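Long-range contact in 6-phosphogluconate dehydratase (Shewanella oneidensis, PDB 2GP4), which probably catalyses the dehydration of 6-phosphogluconate to 2-keto-3-deoxy-6-phosphogluconate in the Entner-Doudoroff pathway: residues A[471-483]-A[506-518]. Numbering follows the deposited sequence.
Sequences IDDQNKLDALFKS and ELHKLTPLLGSLQ
Q474 reaches across to the loop ahead of helix 511-518, where its OE1 accepts a hydrogen bond from the backbone N of K509 at 3.1 Å (N-H...O 151°), the N-H arriving somewhat off the amide plane. A chi1 of 73° tucks CG between N and C of its own backbone and the chain then runs extended, laying the amide against L507 CD2, 3.6 Å from Q474 CD. The other amide end, NE2, donates to a water that also accepts from H508 N, so both ends of the amide are tied to this loop. With an alanine here, K509 N and the water would probably both lose this partner, and a gap would open beside L507. Next door, K509 bends at chi3 so that NZ donates a hydrogen bond to N475 OD1 in the plane of that carbonyl. Farther along, L477 CD2 meets L510 CD1 at 3.8 Å. L513 CD1 lies over one face of the F481 ring, 3.9 Å from CG, while L517 CD1 approaches CE2 obliquely at 3.4 Å. The helix axes run 24° from parallel. Helix 477-482 links parallel strands 463-471 and 490-494, helix 511-518 lies between 490-494 and 524-528, and L477 and L514 both touch strand 490-494: successive beta-alpha-beta crossovers packed side by side on the mixed sheet.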
loop_
_atom_site.group_PDB
_atom_site.type_symbol
_atom_site.label_atom_id
_atom_site.label_comp_id
_atom_site.label_asym_id
_atom_site.label_seq_id
_atom_site.Cartn_x
_atom_site.Cartn_y
_atom_site.Cartn_z
ATOM N N ILE A 471 11.946 -21.713 11.802
ATOM C CA ILE A 471 10.610 -22.302 11.946
ATOM C C ILE A 471 9.803 -22.089 10.662
ATOM O O ILE A 471 10.072 -21.156 9.909
ATOM C CB ILE A 471 9.841 -21.752 13.180
ATOM C CG1 ILE A 471 9.867 -20.220 13.209
ATOM C CG2 ILE A 471 10.429 -22.321 14.470
ATOM C CD1 ILE A 471 8.826 -19.597 14.128
ATOM N N ASP A 472 8.830 -22.961 10.401
ATOM C CA ASP A 472 8.014 -22.842 9.189
ATOM C C ASP A 472 6.550 -22.535 9.487
ATOM O O ASP A 472 5.680 -22.650 8.620
ATOM C CB ASP A 472 8.170 -24.073 8.277
ATOM C CG ASP A 472 7.774 -25.379 8.951
ATOM O OD1 ASP A 472 7.070 -25.370 9.986
ATOM O OD2 ASP A 472 8.165 -26.437 8.418
ATOM N N ASP A 473 6.301 -22.130 10.726
ATOM C CA ASP A 473 4.973 -21.783 11.198
ATOM C C ASP A 473 5.174 -20.841 12.369
ATOM O O ASP A 473 5.911 -21.158 13.302
ATOM C CB ASP A 473 4.229 -23.047 11.642
ATOM C CG ASP A 473 2.767 -22.795 11.979
ATOM O OD1 ASP A 473 2.426 -21.716 12.514
ATOM O OD2 ASP A 473 1.949 -23.708 11.727
ATOM N N GLN A 474 4.523 -19.682 12.320
ATOM C CA GLN A 474 4.670 -18.670 13.365
ATOM C C GLN A 474 4.199 -19.164 14.744
ATOM O O GLN A 474 4.587 -18.607 15.774
ATOM C CB GLN A 474 3.962 -17.369 12.971
ATOM C CG GLN A 474 2.431 -17.413 13.027
ATOM C CD GLN A 474 1.803 -16.025 13.081
ATOM O OE1 GLN A 474 2.466 -15.038 13.417
ATOM N NE2 GLN A 474 0.520 -15.945 12.751
ATOM N N ASN A 475 3.368 -20.204 14.751
ATOM C CA ASN A 475 2.861 -20.782 15.991
ATOM C C ASN A 475 3.905 -21.586 16.770
ATOM O O ASN A 475 3.758 -21.782 17.975
ATOM C CB ASN A 475 1.621 -21.636 15.719
ATOM C CG ASN A 475 0.482 -20.832 15.127
ATOM O OD1 ASN A 475 -0.013 -19.883 15.736
ATOM N ND2 ASN A 475 0.060 -21.209 13.931
ATOM N N LYS A 476 4.953 -22.035 16.079
ATOM C CA LYS A 476 6.049 -22.794 16.686
ATOM C C LYS A 476 6.976 -21.935 17.553
ATOM O O LYS A 476 7.807 -22.471 18.299
ATOM C CB LYS A 476 6.881 -23.477 15.598
ATOM C CG LYS A 476 6.241 -24.700 14.982
ATOM C CD LYS A 476 7.149 -25.289 13.921
ATOM C CE LYS A 476 6.715 -26.693 13.530
ATOM N NZ LYS A 476 5.566 -26.692 12.597
ATOM N N LEU A 477 6.827 -20.614 17.458
ATOM C CA LEU A 477 7.735 -19.670 18.103
ATOM C C LEU A 477 7.614 -19.631 19.627
ATOM O O LEU A 477 8.624 -19.534 20.328
ATOM C CB LEU A 477 7.550 -18.259 17.524
ATOM C CG LEU A 477 8.564 -17.202 17.983
ATOM C CD1 LEU A 477 9.936 -17.481 17.373
ATOM C CD2 LEU A 477 8.091 -15.790 17.655
ATOM N N ASP A 478 6.381 -19.695 20.128
ATOM C CA ASP A 478 6.107 -19.558 21.563
ATOM C C ASP A 478 6.755 -20.662 22.420
ATOM O O ASP A 478 7.312 -20.380 23.483
ATOM C CB ASP A 478 4.596 -19.489 21.819
ATOM C CG ASP A 478 4.261 -19.078 23.247
ATOM O OD1 ASP A 478 4.753 -18.015 23.702
ATOM O OD2 ASP A 478 3.495 -19.817 23.909
ATOM N N ALA A 479 6.684 -21.905 21.950
ATOM C CA ALA A 479 7.280 -23.038 22.663
ATOM C C ALA A 479 8.808 -22.923 22.739
ATOM O O ALA A 479 9.431 -23.311 23.735
ATOM C CB ALA A 479 6.873 -24.347 22.006
ATOM N N LEU A 480 9.389 -22.383 21.672
ATOM C CA LEU A 480 10.821 -22.157 21.559
ATOM C C LEU A 480 11.233 -21.050 22.526
ATOM O O LEU A 480 12.264 -21.149 23.200
ATOM C CB LEU A 480 11.137 -21.766 20.115
ATOM C CG LEU A 480 12.426 -22.148 19.385
ATOM C CD1 LEU A 480 12.905 -23.560 19.691
ATOM C CD2 LEU A 480 12.177 -21.988 17.893
ATOM N N PHE A 481 10.406 -20.006 22.591
ATOM C CA PHE A 481 10.591 -18.876 23.498
ATOM C C PHE A 481 10.504 -19.308 24.969
ATOM O O PHE A 481 11.301 -18.870 25.801
ATOM C CB PHE A 481 9.535 -17.810 23.189
ATOM C CG PHE A 481 9.550 -16.634 24.124
ATOM C CD1 PHE A 481 8.793 -16.645 25.291
ATOM C CD2 PHE A 481 10.298 -15.504 23.828
ATOM C CE1 PHE A 481 8.796 -15.557 26.162
ATOM C CE2 PHE A 481 10.304 -14.407 24.689
ATOM C CZ PHE A 481 9.552 -14.434 25.859
ATOM N N LYS A 482 9.529 -20.164 25.270
ATOM C CA LYS A 482 9.285 -20.659 26.630
ATOM C C LYS A 482 10.376 -21.597 27.154
ATOM O O LYS A 482 10.557 -21.720 28.369
ATOM C CB LYS A 482 7.926 -21.363 26.699
ATOM C CG LYS A 482 6.747 -20.418 26.788
ATOM C CD LYS A 482 5.437 -21.156 26.632
ATOM C CE LYS A 482 4.273 -20.261 27.016
ATOM N NZ LYS A 482 2.988 -20.813 26.521
ATOM N N SER A 483 11.082 -22.266 26.243
ATOM C CA SER A 483 12.176 -23.162 26.623
ATOM C C SER A 483 13.501 -22.409 26.709
ATOM O O SER A 483 14.559 -23.018 26.889
ATOM C CB SER A 483 12.286 -24.347 25.655
ATOM O OG SER A 483 12.770 -23.939 24.389
ATOM N N GLU A 506 -0.671 -12.113 7.091
ATOM C CA GLU A 506 -0.018 -11.200 8.032
ATOM C C GLU A 506 0.284 -11.959 9.306
ATOM O O GLU A 506 -0.599 -12.592 9.882
ATOM C CB GLU A 506 -0.922 -10.006 8.356
ATOM C CG GLU A 506 -1.045 -8.981 7.229
ATOM C CD GLU A 506 -1.961 -7.833 7.585
ATOM O OE1 GLU A 506 -2.428 -7.780 8.747
ATOM O OE2 GLU A 506 -2.220 -6.984 6.704
ATOM N N LEU A 507 1.541 -11.922 9.727
ATOM C CA LEU A 507 1.963 -12.684 10.890
ATOM C C LEU A 507 2.050 -11.766 12.104
ATOM O O LEU A 507 2.966 -10.972 12.217
ATOM C CB LEU A 507 3.294 -13.389 10.615
ATOM C CG LEU A 507 3.370 -14.279 9.367
ATOM C CD1 LEU A 507 4.819 -14.522 8.987
ATOM C CD2 LEU A 507 2.616 -15.598 9.555
ATOM N N HIS A 508 1.076 -11.884 13.002
ATOM C CA HIS A 508 0.948 -10.965 14.130
ATOM C C HIS A 508 1.618 -11.464 15.407
ATOM O O HIS A 508 1.771 -10.703 16.354
ATOM C CB HIS A 508 -0.527 -10.643 14.396
ATOM C CG HIS A 508 -1.220 -9.999 13.236
ATOM N ND1 HIS A 508 -0.984 -8.693 12.859
ATOM C CD2 HIS A 508 -2.134 -10.484 12.361
ATOM C CE1 HIS A 508 -1.728 -8.401 11.806
ATOM N NE2 HIS A 508 -2.435 -9.469 11.484
ATOM N N LYS A 509 2.022 -12.731 15.423
ATOM C CA LYS A 509 2.567 -13.354 16.634
ATOM C C LYS A 509 4.092 -13.248 16.773
ATOM O O LYS A 509 4.670 -13.807 17.707
ATOM C CB LYS A 509 2.126 -14.823 16.714
ATOM C CG LYS A 509 0.638 -15.007 17.011
ATOM C CD LYS A 509 0.169 -16.437 16.760
ATOM C CE LYS A 509 0.486 -17.351 17.929
ATOM N NZ LYS A 509 -0.328 -18.602 17.860
ATOM N N LEU A 510 4.730 -12.518 15.859
ATOM C CA LEU A 510 6.193 -12.481 15.764
ATOM C C LEU A 510 6.853 -11.324 16.511
ATOM O O LEU A 510 7.764 -11.537 17.320
ATOM C CB LEU A 510 6.625 -12.465 14.293
ATOM C CG LEU A 510 7.089 -13.766 13.629
ATOM C CD1 LEU A 510 6.487 -15.016 14.265
ATOM C CD2 LEU A 510 6.822 -13.736 12.125
ATOM N N THR A 511 6.383 -10.109 16.234
ATOM C CA THR A 511 6.992 -8.878 16.760
ATOM C C THR A 511 6.993 -8.709 18.294
ATOM O O THR A 511 7.977 -8.202 18.841
ATOM C CB THR A 511 6.404 -7.606 16.089
ATOM O OG1 THR A 511 4.991 -7.556 16.315
ATOM C CG2 THR A 511 6.678 -7.606 14.584
ATOM N N PRO A 512 5.901 -9.106 18.990
ATOM C CA PRO A 512 5.849 -8.858 20.437
ATOM C C PRO A 512 6.948 -9.565 21.236
ATOM O O PRO A 512 7.596 -8.937 22.073
ATOM C CB PRO A 512 4.469 -9.401 20.849
ATOM C CG PRO A 512 3.677 -9.460 19.581
ATOM C CD PRO A 512 4.672 -9.773 18.513
ATOM N N LEU A 513 7.147 -10.855 20.980
ATOM C CA LEU A 513 8.134 -11.641 21.720
ATOM C C LEU A 513 9.562 -11.197 21.403
ATOM O O LEU A 513 10.387 -11.036 22.309
ATOM C CB LEU A 513 7.958 -13.145 21.460
ATOM C CG LEU A 513 6.597 -13.809 21.754
ATOM C CD1 LEU A 513 6.724 -15.333 21.714
ATOM C CD2 LEU A 513 5.991 -13.360 23.084
ATOM N N LEU A 514 9.839 -10.977 20.120
ATOM C CA LEU A 514 11.159 -10.532 19.685
ATOM C C LEU A 514 11.518 -9.152 20.211
ATOM O O LEU A 514 12.684 -8.889 20.523
ATOM C CB LEU A 514 11.277 -10.601 18.167
ATOM C CG LEU A 514 11.813 -11.986 17.801
ATOM C CD1 LEU A 514 10.850 -12.762 16.919
ATOM C CD2 LEU A 514 13.212 -11.896 17.197
ATOM N N GLY A 515 10.508 -8.286 20.318
ATOM C CA GLY A 515 10.652 -6.979 20.964
ATOM C C GLY A 515 11.076 -7.106 22.417
ATOM O O GLY A 515 11.957 -6.378 22.874
ATOM N N SER A 516 10.458 -8.040 23.141
ATOM C CA SER A 516 10.824 -8.297 24.537
ATOM C C SER A 516 12.233 -8.896 24.660
ATOM O O SER A 516 12.925 -8.654 25.645
ATOM C CB SER A 516 9.782 -9.177 25.245
ATOM O OG SER A 516 9.871 -10.540 24.862
ATOM N N LEU A 517 12.644 -9.670 23.658
ATOM C CA LEU A 517 14.004 -10.200 23.562
ATOM C C LEU A 517 15.035 -9.094 23.353
ATOM O O LEU A 517 16.113 -9.124 23.955
ATOM C CB LEU A 517 14.094 -11.213 22.421
ATOM C CG LEU A 517 14.079 -12.722 22.692
ATOM C CD1 LEU A 517 13.333 -13.105 23.961
ATOM C CD2 LEU A 517 13.522 -13.461 21.478
ATOM N N GLN A 518 14.702 -8.131 22.492
ATOM C CA GLN A 518 15.522 -6.943 22.279
ATOM C C GLN A 518 15.575 -6.083 23.549
ATOM O O GLN A 518 16.640 -5.581 23.916
ATOM C CB GLN A 518 14.998 -6.131 21.078
ATOM C CG GLN A 518 15.824 -4.894 20.720
ATOM C CD GLN A 518 15.403 -4.249 19.405
ATOM O OE1 GLN A 518 15.736 -4.739 18.322
ATOM N NE2 GLN A 518 14.689 -3.131 19.494
HETATM O O HOH W 1 -1.432 -13.581 13.118
#